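Local coordinates for RNA-dependent RNA polymerase (Dera Ghazi Khan orthonairovirus, PDB 6DX2), which is a large viral protein, probably an RNA-directed RNA polymerase, whose viral OTU cysteine protease domain, the piece crystallised here, acts as a deubiquitinase, at residues A66-A69 against A70-G74. Residues are numbered along the deposited sequence; the frame is centred on the assembly and turned at random.
Sequences ASFA and AANWG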
loop_
_atom_site.group_PDB
_atom_site.type_symbol
_atom_site.label_atom_id
_atom_site.label_comp_id
_atom_site.label_asym_id
_atom_site.label_seq_id
_atom_site.Cartn_x
_atom_site.Cartn_y
_atom_site.Cartn_z
ATOM N N ALA A 66 -11.683 -4.936 6.594
ATOM C CA ALA A 66 -12.220 -5.942 7.473
ATOM C C ALA A 66 -13.328 -6.722 6.768
ATOM O O ALA A 66 -13.437 -7.930 6.941
ATOM C CB ALA A 66 -12.725 -5.288 8.759
ATOM N N SER A 67 -14.152 -6.037 5.959
ATOM C CA SER A 67 -15.235 -6.730 5.273
ATOM C C SER A 67 -14.671 -7.715 4.265
ATOM O O SER A 67 -15.181 -8.849 4.141
ATOM C CB SER A 67 -16.177 -5.732 4.579
ATOM O OG SER A 67 -15.718 -5.392 3.269
ATOM N N PHE A 68 -13.605 -7.310 3.563
ATOM C CA PHE A 68 -12.980 -8.233 2.628
ATOM C C PHE A 68 -12.421 -9.448 3.370
ATOM O O PHE A 68 -12.568 -10.576 2.906
ATOM C CB PHE A 68 -11.897 -7.534 1.809
ATOM C CG PHE A 68 -11.410 -8.356 0.662
ATOM C CD1 PHE A 68 -12.043 -8.297 -0.576
ATOM C CD2 PHE A 68 -10.359 -9.258 0.847
ATOM C CE1 PHE A 68 -11.608 -9.080 -1.633
ATOM C CE2 PHE A 68 -9.927 -10.050 -0.199
ATOM C CZ PHE A 68 -10.538 -9.942 -1.452
ATOM N N ALA A 69 -11.723 -9.221 4.496
ATOM C CA ALA A 69 -11.126 -10.320 5.258
ATOM C C ALA A 69 -12.189 -11.290 5.769
ATOM O O ALA A 69 -11.961 -12.501 5.818
ATOM C CB ALA A 69 -10.291 -9.742 6.426
ATOM N N ALA A 70 -13.363 -10.776 6.147
ATOM C CA ALA A 70 -14.445 -11.619 6.638
ATOM C C ALA A 70 -15.058 -12.477 5.527
ATOM O O ALA A 70 -15.377 -13.667 5.743
ATOM C CB ALA A 70 -15.509 -10.733 7.295
ATOM N N ALA A 71 -15.234 -11.893 4.335
ATOM C CA ALA A 71 -15.918 -12.594 3.262
ATOM C C ALA A 71 -14.981 -13.415 2.393
ATOM O O ALA A 71 -15.429 -14.375 1.756
ATOM C CB ALA A 71 -16.663 -11.606 2.368
ATOM N N ASN A 72 -13.704 -13.064 2.342
ATOM C CA ASN A 72 -12.773 -13.582 1.350
ATOM C C ASN A 72 -11.433 -13.910 1.989
ATOM O O ASN A 72 -10.375 -13.574 1.461
ATOM C CB ASN A 72 -12.540 -12.561 0.237
ATOM C CG ASN A 72 -13.668 -12.530 -0.704
ATOM O OD1 ASN A 72 -14.232 -13.577 -0.979
ATOM N ND2 ASN A 72 -14.049 -11.343 -1.184
ATOM N N TRP A 73 -11.472 -14.585 3.134
ATOM C CA TRP A 73 -10.247 -14.826 3.886
ATOM C C TRP A 73 -9.222 -15.599 3.062
ATOM O O TRP A 73 -8.017 -15.356 3.178
ATOM C CB TRP A 73 -10.592 -15.589 5.167
ATOM C CG TRP A 73 -9.442 -15.894 6.067
ATOM C CD1 TRP A 73 -9.078 -17.118 6.532
ATOM C CD2 TRP A 73 -8.513 -14.950 6.636
ATOM N NE1 TRP A 73 -7.984 -16.998 7.372
ATOM C CE2 TRP A 73 -7.618 -15.681 7.448
ATOM C CE3 TRP A 73 -8.361 -13.565 6.542
ATOM C CZ2 TRP A 73 -6.578 -15.067 8.154
ATOM C CZ3 TRP A 73 -7.322 -12.956 7.243
ATOM C CH2 TRP A 73 -6.447 -13.710 8.033
ATOM N N GLY A 74 -9.679 -16.562 2.250
ATOM C CA GLY A 74 -8.760 -17.341 1.434
ATOM C C GLY A 74 -7.952 -16.518 0.435
ATOM O O GLY A 74 -6.862 -16.945 0.044
#
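Ala70 donates its backbone N-H to Ala66 O at 3.0 Å, one of the last regular i to i+4 bonds of helix 58-71, and the Ala70 side chain touches Arg90 of helix 86-93. Ala71 repeats the pattern, its N bonded to Ser67 O at 3.1 Å, while a second, weak bond joins the same N-H to Phe68 O. With Asn72 the backbone leaves helical geometry, yet its N still reaches back to Phe68 O. That bond is short, 2.8 Å, although its N-H...O angle of 134° is bent; Phe68 O thus accepts one hydrogen bond from Asn72 N and a weak one from Ala71 N where the helix ends. The side chain of Asn72 turns back as well. Its CG stands anti to the carbonyl carbon, and CB comes to rest over one face of the Phe68 ring, 3.8 Å from the centroid and only 18° off the ring normal, displaced toward the rim. This is a CH-pi contact. Phe68 is brought beneath this cover by a first torsion that sets CG anti to its own N (chi1 -169°), and the same ring packs on Ile107, Lys110 and Ala111 of helix 102-112. Trp73 begins a short 3-10 segment and faces elsewhere: its CB lies 3.4 Å from Ala69 O, its CE3 makes a looser apolar contact with Ala69 CB at 4.3 Å, and its side chain touches Ser86 and Tyr89 of helix 86-93 and Ala79 and Lys80 of helix 77-82. One aromatic side chain before the break and one after it therefore pack against different neighbouring helices, as helix 58-71 ends and, after the break at Asn72, a 3-10 segment begins within the helical part of the viral OTU protease fold.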